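Local structure of manganese-binding protein (6NSI) at residues Ser16-Asp21 / Lys134-Ile139; Val78-Arg83 / Lys115-Ala120; Asp91-Glu96 / Phe171-Arg176; Glu144-Trp149 / Ser268-Asn273. The protein binds divalent iron, manganese and nickel, with a preference for iron, and delivers them to the membrane permease of an ABC transporter for import into the cytoplasm. One frame throughout, in Å; residues are numbered along the deposited sequence.

Interaction 1: residues Ser16-Asp21 / Lys134-Ile139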
loop_
_atom_site.group_PDB
_atom_site.type_symbol
_atom_site.label_atom_id
_atom_site.label_comp_id
_atom_site.label_asym_id
_atom_site.label_seq_id
_atom_site.Cartn_x
_atom_site.Cartn_y
_atom_site.Cartn_z
ATOM N N SER A 16 6.001 -15.395 2.259
ATOM C CA SER A 16 5.544 -16.780 2.321
ATOM C C SER A 16 5.601 -17.455 0.959
ATOM O O SER A 16 5.787 -18.678 0.883
ATOM C CB SER A 16 4.121 -16.839 2.880
ATOM O OG SER A 16 4.066 -16.246 4.168
ATOM N N ARG A 17 5.441 -16.681 -0.121
ATOM C CA ARG A 17 5.528 -17.242 -1.466
ATOM C C ARG A 17 6.965 -17.592 -1.829
ATOM O O ARG A 17 7.201 -18.574 -2.537
ATOM C CB ARG A 17 4.944 -16.266 -2.498
ATOM C CG ARG A 17 3.425 -16.368 -2.719
ATOM C CD ARG A 17 3.064 -17.540 -3.640
ATOM N NE ARG A 17 2.902 -17.170 -5.052
ATOM C CZ ARG A 17 3.744 -17.517 -6.028
ATOM N NH1 ARG A 17 4.835 -18.230 -5.758
ATOM N NH2 ARG A 17 3.504 -17.142 -7.282
ATOM N N ILE A 18 7.932 -16.801 -1.363
ATOM C CA ILE A 18 9.330 -17.131 -1.617
ATOM C C ILE A 18 9.740 -18.375 -0.843
ATOM O O ILE A 18 10.438 -19.242 -1.374
ATOM C CB ILE A 18 10.242 -15.944 -1.272
ATOM C CG1 ILE A 18 9.981 -14.775 -2.216
ATOM C CG2 ILE A 18 11.715 -16.368 -1.326
ATOM C CD1 ILE A 18 10.600 -13.485 -1.735
ATOM N N THR A 19 9.319 -18.487 0.423
ATOM C CA THR A 19 9.807 -19.575 1.269
ATOM C C THR A 19 8.999 -20.857 1.141
ATOM O O THR A 19 9.557 -21.943 1.337
ATOM C CB THR A 19 9.831 -19.166 2.750
ATOM O OG1 THR A 19 8.509 -18.840 3.206
ATOM C CG2 THR A 19 10.770 -17.992 2.986
ATOM N N GLY A 20 7.711 -20.760 0.817
ATOM C CA GLY A 20 6.847 -21.924 0.876
ATOM C C GLY A 20 6.951 -22.666 2.197
ATOM O O GLY A 20 6.998 -22.069 3.277
ATOM N N ASP A 21 6.920 -23.984 2.155
ATOM C CA ASP A 21 6.900 -24.824 3.381
ATOM C C ASP A 21 8.182 -24.777 4.219
ATOM O O ASP A 21 8.072 -25.114 5.386
ATOM C CB ASP A 21 6.784 -26.300 2.993
ATOM C CG ASP A 21 5.409 -26.895 3.194
ATOM O OD1 ASP A 21 4.444 -26.139 3.157
ATOM O OD2 ASP A 21 5.322 -28.117 3.368
ATOM N N LYS A 134 13.750 -20.105 -6.980
ATOM C CA LYS A 134 12.716 -20.603 -7.884
ATOM C C LYS A 134 11.373 -19.932 -7.619
ATOM O O LYS A 134 10.711 -19.445 -8.546
ATOM C CB LYS A 134 12.581 -22.121 -7.735
ATOM C CG LYS A 134 12.205 -22.849 -9.022
ATOM C CD LYS A 134 13.051 -22.361 -10.195
ATOM C CE LYS A 134 13.306 -23.472 -11.211
ATOM N NZ LYS A 134 13.594 -22.936 -12.574
ATOM N N ASN A 135 10.949 -19.923 -6.352
ATOM C CA ASN A 135 9.663 -19.328 -5.990
ATOM C C ASN A 135 9.668 -17.819 -6.186
ATOM O O ASN A 135 8.655 -17.238 -6.594
ATOM C CB ASN A 135 9.322 -19.661 -4.543
ATOM C CG ASN A 135 9.453 -21.129 -4.249
ATOM O OD1 ASN A 135 9.587 -21.945 -5.166
ATOM N ND2 ASN A 135 9.428 -21.483 -2.964
ATOM N N ALA A 136 10.794 -17.172 -5.871
ATOM C CA ALA A 136 10.955 -15.748 -6.134
ATOM C C ALA A 136 10.775 -15.450 -7.616
ATOM O O ALA A 136 10.009 -14.556 -7.997
ATOM C CB ALA A 136 12.335 -15.287 -5.652
ATOM N N ASP A 137 11.480 -16.198 -8.470
ATOM C CA ASP A 137 11.319 -16.049 -9.909
ATOM C C ASP A 137 9.857 -16.138 -10.305
ATOM O O ASP A 137 9.379 -15.352 -11.134
ATOM C CB ASP A 137 12.122 -17.123 -10.639
ATOM C CG ASP A 137 13.608 -16.969 -10.440
ATOM O OD1 ASP A 137 14.037 -15.875 -10.015
ATOM O OD2 ASP A 137 14.345 -17.941 -10.717
ATOM N N GLN A 138 9.128 -17.087 -9.718
ATOM C CA GLN A 138 7.732 -17.269 -10.092
ATOM C C GLN A 138 6.883 -16.077 -9.659
ATOM O O GLN A 138 6.160 -15.496 -10.476
ATOM C CB GLN A 138 7.193 -18.570 -9.500
ATOM C CG GLN A 138 5.879 -19.015 -10.120
ATOM C CD GLN A 138 5.869 -18.903 -11.647
ATOM O OE1 GLN A 138 6.853 -19.232 -12.320
ATOM N NE2 GLN A 138 4.744 -18.448 -12.199
ATOM N N ILE A 139 6.962 -15.680 -8.385
ATOM C CA ILE A 139 6.079 -14.606 -7.931
ATOM C C ILE A 139 6.451 -13.288 -8.601
ATOM O O ILE A 139 5.575 -12.494 -8.971
ATOM C CB ILE A 139 6.076 -14.496 -6.391
ATOM C CG1 ILE A 139 5.032 -13.461 -5.941
ATOM C CG2 ILE A 139 7.455 -14.171 -5.841
ATOM C CD1 ILE A 139 3.670 -13.671 -6.609
#

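Interaction 2: residues Val78-Arg83 / Lys115-Ala120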
loop_
_atom_site.group_PDB
_atom_site.type_symbol
_atom_site.label_atom_id
_atom_site.label_comp_id
_atom_site.label_asym_id
_atom_site.label_seq_id
_atom_site.Cartn_x
_atom_site.Cartn_y
_atom_site.Cartn_z
ATOM N N VAL A 78 14.885 -6.268 8.428
ATOM C CA VAL A 78 15.058 -5.960 7.013
ATOM C C VAL A 78 14.115 -4.800 6.701
ATOM O O VAL A 78 12.891 -4.969 6.724
ATOM C CB VAL A 78 14.751 -7.175 6.126
ATOM C CG1 VAL A 78 14.762 -6.763 4.661
ATOM C CG2 VAL A 78 15.734 -8.318 6.394
ATOM N N ASP A 79 14.678 -3.615 6.444
ATOM C CA ASP A 79 13.910 -2.397 6.164
ATOM C C ASP A 79 13.740 -2.286 4.651
ATOM O O ASP A 79 14.583 -1.731 3.942
ATOM C CB ASP A 79 14.607 -1.173 6.750
ATOM C CG ASP A 79 13.768 0.103 6.636
ATOM O OD1 ASP A 79 13.040 0.266 5.637
ATOM O OD2 ASP A 79 13.864 0.955 7.543
ATOM N N LEU A 80 12.619 -2.806 4.154
ATOM C CA LEU A 80 12.438 -2.930 2.710
ATOM C C LEU A 80 12.458 -1.569 2.017
ATOM O O LEU A 80 13.068 -1.421 0.952
ATOM C CB LEU A 80 11.138 -3.684 2.416
ATOM C CG LEU A 80 11.149 -5.154 2.861
ATOM C CD1 LEU A 80 9.742 -5.750 2.901
ATOM C CD2 LEU A 80 12.067 -5.983 1.947
ATOM N N GLY A 81 11.806 -0.562 2.607
ATOM C CA GLY A 81 11.788 0.761 1.993
ATOM C C GLY A 81 13.149 1.431 1.977
ATOM O O GLY A 81 13.494 2.138 1.023
ATOM N N GLN A 82 13.942 1.226 3.030
ATOM C CA GLN A 82 15.279 1.806 3.054
ATOM C C GLN A 82 16.192 1.115 2.049
ATOM O O GLN A 82 16.972 1.777 1.353
ATOM C CB GLN A 82 15.869 1.718 4.458
ATOM C CG GLN A 82 17.178 2.474 4.599
ATOM C CD GLN A 82 17.031 3.943 4.243
ATOM O OE1 GLN A 82 16.105 4.614 4.708
ATOM N NE2 GLN A 82 17.940 4.446 3.405
ATOM N N ARG A 83 16.106 -0.212 1.954
ATOM C CA ARG A 83 16.904 -0.931 0.966
ATOM C C ARG A 83 16.528 -0.513 -0.452
ATOM O O ARG A 83 17.401 -0.336 -1.308
ATOM C CB ARG A 83 16.736 -2.435 1.160
ATOM C CG ARG A 83 17.225 -2.914 2.521
ATOM C CD ARG A 83 17.434 -4.413 2.549
ATOM N NE ARG A 83 17.893 -4.864 3.868
ATOM C CZ ARG A 83 18.498 -6.031 4.100
ATOM N NH1 ARG A 83 18.724 -6.880 3.106
ATOM N NH2 ARG A 83 18.877 -6.353 5.330
ATOM N N LYS A 115 11.949 -8.318 -4.450
ATOM C CA LYS A 115 13.325 -8.691 -4.849
ATOM C C LYS A 115 14.221 -8.609 -3.618
ATOM O O LYS A 115 15.047 -9.478 -3.456
ATOM C CB LYS A 115 13.852 -7.802 -5.974
ATOM C CG LYS A 115 14.680 -8.538 -7.014
ATOM C CD LYS A 115 15.072 -7.690 -8.187
ATOM C CE LYS A 115 13.887 -6.964 -8.776
ATOM N NZ LYS A 115 12.955 -7.888 -9.459
ATOM N N GLU A 116 14.039 -7.583 -2.793
ATOM C CA GLU A 116 14.835 -7.446 -1.578
ATOM C C GLU A 116 14.471 -8.517 -0.557
ATOM O O GLU A 116 15.350 -9.038 0.137
ATOM C CB GLU A 116 14.647 -6.055 -0.977
ATOM C CG GLU A 116 15.038 -4.928 -1.911
ATOM C CD GLU A 116 16.501 -4.978 -2.288
ATOM O OE1 GLU A 116 17.345 -5.231 -1.401
ATOM O OE2 GLU A 116 16.804 -4.771 -3.480
ATOM N N MET A 117 13.182 -8.846 -0.437
ATOM C CA MET A 117 12.771 -9.953 0.421
ATOM C C MET A 117 13.512 -11.234 0.056
ATOM O O MET A 117 14.123 -11.877 0.916
ATOM C CB MET A 117 11.268 -10.183 0.316
ATOM C CG MET A 117 10.379 -8.992 0.703
ATOM S SD MET A 117 8.659 -9.510 0.548
ATOM C CE MET A 117 7.825 -7.946 0.207
ATOM N N ALA A 118 13.450 -11.630 -1.219
ATOM C CA ALA A 118 14.133 -12.843 -1.667
ATOM C C ALA A 118 15.619 -12.798 -1.343
ATOM O O ALA A 118 16.175 -13.751 -0.778
ATOM C CB ALA A 118 13.927 -13.032 -3.167
ATOM N N ALA A 119 16.287 -11.702 -1.709
ATOM C CA ALA A 119 17.718 -11.600 -1.448
ATOM C C ALA A 119 17.996 -11.744 0.040
ATOM O O ALA A 119 18.823 -12.566 0.455
ATOM C CB ALA A 119 18.257 -10.272 -1.978
ATOM N N ALA A 120 17.285 -10.963 0.859
ATOM C CA ALA A 120 17.445 -11.036 2.305
ATOM C C ALA A 120 17.220 -12.451 2.820
ATOM O O ALA A 120 17.966 -12.931 3.682
ATOM C CB ALA A 120 16.473 -10.063 2.979
HETATM O O HOH W 1 17.865 -6.980 0.671
#

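Interaction 3: residues Asp91-Glu96 / Phe171-Arg176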
loop_
_atom_site.group_PDB
_atom_site.type_symbol
_atom_site.label_atom_id
_atom_site.label_comp_id
_atom_site.label_asym_id
_atom_site.label_seq_id
_atom_site.Cartn_x
_atom_site.Cartn_y
_atom_site.Cartn_z
ATOM N N ASP A 91 11.286 6.761 -6.442
ATOM C CA ASP A 91 11.340 8.118 -5.924
ATOM C C ASP A 91 10.353 8.217 -4.768
ATOM O O ASP A 91 9.147 8.048 -4.968
ATOM C CB ASP A 91 11.007 9.135 -7.017
ATOM C CG ASP A 91 12.048 9.158 -8.140
ATOM O OD1 ASP A 91 13.237 8.854 -7.871
ATOM O OD2 ASP A 91 11.672 9.476 -9.289
ATOM N N LEU A 92 10.874 8.466 -3.569
ATOM C CA LEU A 92 10.047 8.618 -2.378
ATOM C C LEU A 92 9.061 9.770 -2.526
ATOM O O LEU A 92 9.427 10.864 -2.957
ATOM C CB LEU A 92 10.941 8.867 -1.163
ATOM C CG LEU A 92 10.316 8.882 0.229
ATOM C CD1 LEU A 92 9.626 7.564 0.489
ATOM C CD2 LEU A 92 11.394 9.132 1.281
ATOM N N LEU A 93 7.811 9.530 -2.153
ATOM C CA LEU A 93 6.852 10.613 -2.016
ATOM C C LEU A 93 6.765 11.020 -0.555
ATOM O O LEU A 93 7.109 10.253 0.347
ATOM C CB LEU A 93 5.473 10.206 -2.541
ATOM C CG LEU A 93 5.483 9.824 -4.022
ATOM C CD1 LEU A 93 4.138 9.259 -4.466
ATOM C CD2 LEU A 93 5.897 11.019 -4.870
ATOM N N SER A 94 6.305 12.246 -0.326
ATOM C CA SER A 94 6.157 12.763 1.031
ATOM C C SER A 94 4.912 13.640 1.114
ATOM O O SER A 94 4.233 13.895 0.115
ATOM C CB SER A 94 7.403 13.546 1.471
ATOM O OG SER A 94 7.972 14.237 0.379
ATOM N N GLU A 95 4.606 14.090 2.328
ATOM C CA GLU A 95 3.475 14.979 2.569
ATOM C C GLU A 95 3.823 15.792 3.801
ATOM O O GLU A 95 4.070 15.213 4.865
ATOM C CB GLU A 95 2.170 14.195 2.777
ATOM C CG GLU A 95 0.874 15.015 2.705
ATOM C CD GLU A 95 -0.334 14.292 3.348
ATOM O OE1 GLU A 95 -0.233 13.892 4.539
ATOM O OE2 GLU A 95 -1.375 14.113 2.662
ATOM N N GLU A 96 3.883 17.116 3.643
ATOM C CA GLU A 96 4.211 18.041 4.723
ATOM C C GLU A 96 5.369 17.546 5.584
ATOM O O GLU A 96 5.321 17.651 6.813
ATOM C CB GLU A 96 2.977 18.297 5.597
ATOM C CG GLU A 96 1.839 19.041 4.886
ATOM C CD GLU A 96 2.206 20.470 4.514
ATOM O OE1 GLU A 96 3.150 21.026 5.123
ATOM O OE2 GLU A 96 1.554 21.035 3.608
ATOM N N PHE A 171 -2.935 6.202 -1.741
ATOM C CA PHE A 171 -2.840 5.821 -3.145
ATOM C C PHE A 171 -2.036 6.822 -3.979
ATOM O O PHE A 171 -2.211 6.902 -5.202
ATOM C CB PHE A 171 -4.241 5.618 -3.720
ATOM C CG PHE A 171 -5.028 4.533 -3.006
ATOM C CD1 PHE A 171 -5.859 4.847 -1.935
ATOM C CD2 PHE A 171 -4.915 3.203 -3.398
ATOM C CE1 PHE A 171 -6.580 3.852 -1.274
ATOM C CE2 PHE A 171 -5.630 2.196 -2.742
ATOM C CZ PHE A 171 -6.469 2.521 -1.686
ATOM N N SER A 172 -1.130 7.575 -3.347
ATOM C CA SER A 172 -0.317 8.503 -4.133
ATOM C C SER A 172 0.601 7.768 -5.111
ATOM O O SER A 172 0.748 8.191 -6.267
ATOM C CB SER A 172 0.492 9.422 -3.214
ATOM O OG SER A 172 -0.336 10.449 -2.690
ATOM N N TYR A 173 1.249 6.681 -4.674
ATOM C CA TYR A 173 2.103 5.929 -5.600
ATOM C C TYR A 173 1.284 5.309 -6.726
ATOM O O TYR A 173 1.675 5.360 -7.900
ATOM C CB TYR A 173 2.878 4.847 -4.848
ATOM C CG TYR A 173 3.890 5.420 -3.888
ATOM C CD1 TYR A 173 3.586 5.563 -2.537
ATOM C CD2 TYR A 173 5.141 5.819 -4.330
ATOM C CE1 TYR A 173 4.508 6.083 -1.649
ATOM C CE2 TYR A 173 6.066 6.351 -3.459
ATOM C CZ TYR A 173 5.754 6.478 -2.118
ATOM O OH TYR A 173 6.680 7.005 -1.244
ATOM N N PHE A 174 0.166 4.676 -6.365
ATOM C CA PHE A 174 -0.791 4.142 -7.325
ATOM C C PHE A 174 -1.164 5.189 -8.371
ATOM O O PHE A 174 -1.158 4.923 -9.582
ATOM C CB PHE A 174 -2.027 3.673 -6.528
ATOM C CG PHE A 174 -3.119 3.052 -7.351
ATOM C CD1 PHE A 174 -4.100 3.846 -7.959
ATOM C CD2 PHE A 174 -3.202 1.672 -7.468
ATOM C CE1 PHE A 174 -5.107 3.273 -8.697
ATOM C CE2 PHE A 174 -4.209 1.083 -8.206
ATOM C CZ PHE A 174 -5.175 1.884 -8.814
ATOM N N THR A 175 -1.517 6.387 -7.904
ATOM C CA THR A 175 -1.999 7.444 -8.785
ATOM C C THR A 175 -0.899 7.926 -9.726
ATOM O O THR A 175 -1.141 8.162 -10.915
ATOM C CB THR A 175 -2.502 8.611 -7.934
ATOM O OG1 THR A 175 -3.636 8.191 -7.138
ATOM C CG2 THR A 175 -2.858 9.806 -8.821
ATOM N N ARG A 176 0.304 8.118 -9.186
ATOM C CA ARG A 176 1.440 8.566 -9.989
ATOM C C ARG A 176 1.789 7.546 -11.077
ATOM O O ARG A 176 2.081 7.920 -12.221
ATOM C CB ARG A 176 2.639 8.824 -9.062
ATOM C CG ARG A 176 3.818 9.592 -9.703
ATOM C CD ARG A 176 5.036 9.686 -8.748
ATOM N NE ARG A 176 5.546 8.365 -8.367
ATOM C CZ ARG A 176 6.634 8.143 -7.613
ATOM N NH1 ARG A 176 7.347 9.165 -7.132
ATOM N NH2 ARG A 176 7.019 6.890 -7.337
#

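Interaction 4: residues Glu144-Trp149 / Ser268-Asn273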
loop_
_atom_site.group_PDB
_atom_site.type_symbol
_atom_site.label_atom_id
_atom_site.label_comp_id
_atom_site.label_asym_id
_atom_site.label_seq_id
_atom_site.Cartn_x
_atom_site.Cartn_y
_atom_site.Cartn_z
ATOM N N GLU A 144 4.968 -8.902 -12.306
ATOM C CA GLU A 144 5.144 -8.101 -13.510
ATOM C C GLU A 144 3.925 -8.212 -14.410
ATOM O O GLU A 144 3.471 -7.213 -14.979
ATOM C CB GLU A 144 6.424 -8.512 -14.239
ATOM C CG GLU A 144 7.662 -8.014 -13.504
ATOM C CD GLU A 144 8.968 -8.588 -14.026
ATOM O OE1 GLU A 144 8.931 -9.560 -14.818
ATOM O OE2 GLU A 144 10.038 -8.068 -13.625
ATOM N N GLU A 145 3.350 -9.409 -14.520
ATOM C CA GLU A 145 2.141 -9.546 -15.320
ATOM C C GLU A 145 0.973 -8.811 -14.672
ATOM O O GLU A 145 0.187 -8.141 -15.360
ATOM C CB GLU A 145 1.807 -11.021 -15.520
ATOM C CG GLU A 145 0.676 -11.245 -16.497
ATOM C CD GLU A 145 0.417 -12.709 -16.723
ATOM O OE1 GLU A 145 1.273 -13.521 -16.305
ATOM O OE2 GLU A 145 -0.639 -13.047 -17.305
ATOM N N LEU A 146 0.848 -8.938 -13.349
ATOM C CA LEU A 146 -0.128 -8.169 -12.584
ATOM C C LEU A 146 0.005 -6.670 -12.845
ATOM O O LEU A 146 -0.997 -5.968 -13.025
ATOM C CB LEU A 146 0.068 -8.476 -11.103
ATOM C CG LEU A 146 -1.082 -8.488 -10.110
ATOM C CD1 LEU A 146 -2.385 -8.875 -10.777
ATOM C CD2 LEU A 146 -0.720 -9.451 -8.960
ATOM N N ASP A 147 1.243 -6.167 -12.884
ATOM C CA ASP A 147 1.476 -4.741 -13.106
ATOM C C ASP A 147 1.036 -4.310 -14.505
ATOM O O ASP A 147 0.391 -3.265 -14.666
ATOM C CB ASP A 147 2.956 -4.422 -12.863
ATOM C CG ASP A 147 3.287 -2.972 -13.115
ATOM O OD1 ASP A 147 2.784 -2.098 -12.366
ATOM O OD2 ASP A 147 4.031 -2.701 -14.078
ATOM N N ARG A 148 1.387 -5.096 -15.530
ATOM C CA ARG A 148 0.927 -4.805 -16.885
ATOM C C ARG A 148 -0.592 -4.809 -16.955
ATOM O O ARG A 148 -1.195 -3.928 -17.585
ATOM C CB ARG A 148 1.496 -5.834 -17.877
ATOM C CG ARG A 148 2.947 -5.613 -18.283
ATOM C CD ARG A 148 3.355 -6.480 -19.494
ATOM N NE ARG A 148 3.183 -7.913 -19.251
ATOM C CZ ARG A 148 4.054 -8.684 -18.595
ATOM N NH1 ARG A 148 5.173 -8.167 -18.095
ATOM N NH2 ARG A 148 3.798 -9.979 -18.426
ATOM N N TRP A 149 -1.225 -5.818 -16.342
ATOM C CA TRP A 149 -2.683 -5.899 -16.322
ATOM C C TRP A 149 -3.302 -4.663 -15.677
ATOM O O TRP A 149 -4.295 -4.122 -16.178
ATOM C CB TRP A 149 -3.128 -7.160 -15.577
ATOM C CG TRP A 149 -4.600 -7.154 -15.253
ATOM C CD1 TRP A 149 -5.632 -7.451 -16.103
ATOM C CD2 TRP A 149 -5.203 -6.814 -13.996
ATOM N NE1 TRP A 149 -6.836 -7.334 -15.448
ATOM C CE2 TRP A 149 -6.602 -6.939 -14.155
ATOM C CE3 TRP A 149 -4.693 -6.422 -12.750
ATOM C CZ2 TRP A 149 -7.508 -6.678 -13.112
ATOM C CZ3 TRP A 149 -5.584 -6.174 -11.709
ATOM C CH2 TRP A 149 -6.982 -6.303 -11.899
ATOM N N SER A 268 -4.776 -10.759 -4.441
ATOM C CA SER A 268 -6.185 -10.587 -4.765
ATOM C C SER A 268 -6.690 -9.209 -4.346
ATOM O O SER A 268 -7.600 -8.662 -4.978
ATOM C CB SER A 268 -7.011 -11.687 -4.091
ATOM O OG SER A 268 -6.515 -12.981 -4.430
ATOM N N THR A 269 -6.122 -8.643 -3.280
ATOM C CA THR A 269 -6.525 -7.314 -2.821
ATOM C C THR A 269 -6.137 -6.244 -3.838
ATOM O O THR A 269 -6.947 -5.367 -4.170
ATOM C CB THR A 269 -5.894 -7.012 -1.461
ATOM O OG1 THR A 269 -6.357 -7.967 -0.499
ATOM C CG2 THR A 269 -6.302 -5.613 -1.007
ATOM N N PHE A 270 -4.898 -6.304 -4.338
ATOM C CA PHE A 270 -4.473 -5.421 -5.421
ATOM C C PHE A 270 -5.414 -5.540 -6.616
ATOM O O PHE A 270 -5.866 -4.530 -7.178
ATOM C CB PHE A 270 -3.028 -5.753 -5.816
ATOM C CG PHE A 270 -2.513 -4.952 -6.988
ATOM C CD1 PHE A 270 -1.974 -3.685 -6.795
ATOM C CD2 PHE A 270 -2.547 -5.481 -8.285
ATOM C CE1 PHE A 270 -1.492 -2.949 -7.866
ATOM C CE2 PHE A 270 -2.058 -4.752 -9.372
ATOM C CZ PHE A 270 -1.532 -3.483 -9.162
ATOM N N GLN A 271 -5.743 -6.776 -7.006
ATOM C CA GLN A 271 -6.678 -6.974 -8.111
ATOM C C GLN A 271 -8.024 -6.318 -7.812
ATOM O O GLN A 271 -8.571 -5.593 -8.655
ATOM C CB GLN A 271 -6.859 -8.462 -8.395
ATOM C CG GLN A 271 -5.582 -9.150 -8.869
ATOM C CD GLN A 271 -5.763 -10.645 -9.122
ATOM O OE1 GLN A 271 -6.228 -11.389 -8.253
ATOM N NE2 GLN A 271 -5.392 -11.089 -10.323
ATOM N N HIS A 272 -8.571 -6.559 -6.612
ATOM C CA HIS A 272 -9.857 -5.968 -6.250
ATOM C C HIS A 272 -9.810 -4.443 -6.318
ATOM O O HIS A 272 -10.755 -3.804 -6.806
ATOM C CB HIS A 272 -10.283 -6.411 -4.846
ATOM C CG HIS A 272 -11.410 -5.596 -4.283
ATOM N ND1 HIS A 272 -12.728 -6.006 -4.336
ATOM C CD2 HIS A 272 -11.419 -4.378 -3.683
ATOM C CE1 HIS A 272 -13.494 -5.083 -3.780
ATOM N NE2 HIS A 272 -12.725 -4.082 -3.384
ATOM N N ASN A 273 -8.728 -3.842 -5.803
ATOM C CA ASN A 273 -8.601 -2.388 -5.839
ATOM C C ASN A 273 -8.606 -1.881 -7.274
ATOM O O ASN A 273 -9.259 -0.880 -7.585
ATOM C CB ASN A 273 -7.318 -1.952 -5.134
ATOM C CG ASN A 273 -7.461 -1.918 -3.614
ATOM O OD1 ASN A 273 -8.569 -1.958 -3.067
ATOM N ND2 ASN A 273 -6.336 -1.825 -2.930
#

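Interaction 1: residues Ser16-Asp21 / Lys134-Ile139
Asn135 reaches from helix 129-154 to the last turn of helix 9-19 and meets the backbone carbonyls of Arg17 and Ile18. Its CB lies 3.1 Å from Arg17 O, so the first carbon already rests on the carbonyl of one residue while the amide turns to that of the next. Asn135 CG sits anti to the carbonyl carbon (chi1 -50°) and passes 3.6 Å from Ile18 O. At the tip, Asn135 ND2 donates to Ile18 O over 2.9 Å. The bond is bent, 138° at the hydrogen, and the donor comes from above the carbonyl plane. Just beyond this carbonyl, Gly20 leaves the helical conformation with positive phi. Helix 129-154 is the long helix that in this family of metal-binding proteins joins the two lobes, and the contact fastens the end of an N-terminal helix onto it. One turn beyond Asn135, Ile139 receives the Arg17 guanidinium, whose chain bends at chi2 and chi3 to reach it, with Ile139 CB 3.7 Å above the guanidinium plane, toward its rim, and Ile139 CD1 3.5 Å from Arg17 NH2. Gln138 CG stands near the edge of the same group. Glu142 receives NH2 of Arg17 in a salt bridge and also accepts from Gln138 NE2. On the inner side, Ile18 CG1 meets Ala136 CB at 4.2 Å, and helix 107-124 closes over both through Ala118.

Interaction 2: residues Val78-Arg83 / Lys115-Ala120
Leu80 and Met117 both set CG anti to their carbonyl carbons (chi1 -66° and -59°), and the two side chains then cross at about a right angle. Leu80 CD2 lands 3.7 Å from Met117 CG, while Leu80 CD1 lies 4.0 Å from CE at the far end of the extended methionine. Beside them Val78 CG2 meets Ala120 CB at 3.9 Å. A polar link beside these apolar pairs is indirect. Arg83, extended from CG to NE, passes obliquely by Glu116, leaving Arg83 NH1 and Glu116 OE1 5.0 Å apart, the guanidinium and carboxylate planes turned 62° from each other. A water in the plane of the guanidinium bridges the gap: it accepts from Arg83 NH1 at 2.6 Å and donates to Glu116 OE1 at 2.8 Å, with a longer bond to Glu116 O. The other carboxylate oxygen, OE2, makes a salt bridge to Lys87, so Glu116 probably keeps its charge. Asp79 caps the following helix by accepting from Gln82 N, fixing the turn that carries Leu80 and Arg83. This is the build of an alpha/beta lobe: an outer strand of a parallel four-stranded sheet runs into a helix, and helix 107-124 packs against the junction.

Interaction 3: residues Asp91-Glu96 / Phe171-Arg176
Leu93 lays a methyl over the ring face of Tyr173, in a contact decided by how each side chain is turned. The tyrosine has CG anti to the carbonyl carbon, and chi2 of 97° stands the ring across its CA-CB-CG plane. Leu93 slides past in the opposite direction and sets CD1 over the ring face, 3.7 Å from the centroid of Tyr173, a CH-pi contact. The ring is held at its far end too. Tyr173 OH accepts from Leu93 N at 2.9 Å in a nearly straight bond (165°) and is also bonded to Asp100 O, so one hydroxyl ties together two backbone segments. Arg176 begins extended and then bends at chi3 (60°), which swings the guanidinium around to the same loop. There Arg176 NH1 donates to Asp91 O at 3.0 Å with the oxygen close to the guanidinium plane, while the bond from NH2 to the same oxygen is long and weak. Leu93 CG lies over one guanidinium face and CD2 is 3.3 Å from Arg176 NH1, so the leucine packs in the corner between the tyrosine ring and the guanidinium. The side chain of Tyr173 comes within about 4 Å of that of His102, a ligand of the bound iron. Helix 172-178 thus backs the loop leading into the small hairpin 94-95/98-99, with Trp190 against Leu93, strand 194-195 beside Ser172 and helix 266-280 behind Phe171 and Phe174.

Interaction 4: residues Glu144-Trp149 / Ser268-Asn273
The helical segments 144-149 and 268-273 run almost parallel, 8° apart, with axes 11.2 Å from each other at closest approach, a separation that large side chains must span. Leu146 enters first: its CG rests 3.8 Å from Phe270 CD2, the two side chains sliding past each other in opposite directions, and its CD1 branch turns to Gln271, where it meets CG at 3.7 Å. The glutamine runs at about a right angle to the leucine, extended beyond CG, and both its CG and its amide end lie against Leu146 CD1. Trp149 sets CG anti to the backbone N (chi1 167°), which carries the indole across the gap. The six-membered end of the ring then abuts the backbone of Gln271, Trp149 CZ3 lying 3.8 Å from Gln271 CA and Trp149 CH2 3.7 Å from Gln271 O. That oxygen lies in the indole plane, so the ring meets it with an edge, and the ring and the glutamine amide are turned 72° apart. Phe270 CE2 is also near the indole edge, 4.5 Å from Trp149 CZ3. The polar end of the indole is occupied elsewhere, since NE1 is hydrogen-bonded to Leu286 O near the C-terminus. Met107 at the start of helix 107-124 packs on both Leu146 and Phe270, Val285 covers part of Trp149, and Val274, a turn beyond Phe270 on helix 266-280, also packs on Trp149 of helix 129-154.

Interactions 1 and 4 share helix 129-154. Interaction 1 uses its first half and interaction 4 its second, their centres 18 Å apart. Interaction 2 is nested within the chain loop closed by interaction 1 and touches it, Ile18 packing against Met117, so helices 9-19, 107-124 and 129-154 form one cluster beneath the N-terminal sheet. Interaction 3 lies on the other side of the chain's centre from interaction 1, 28 Å away between centres, and touches interaction 4 where Phe171 packs against Asn273. Interactions 1 and 2 thus belong to the N-terminal part of the protein and interaction 3 lies nearer the iron, while interaction 4 touches interaction 3 and shares the long helix with interaction 1.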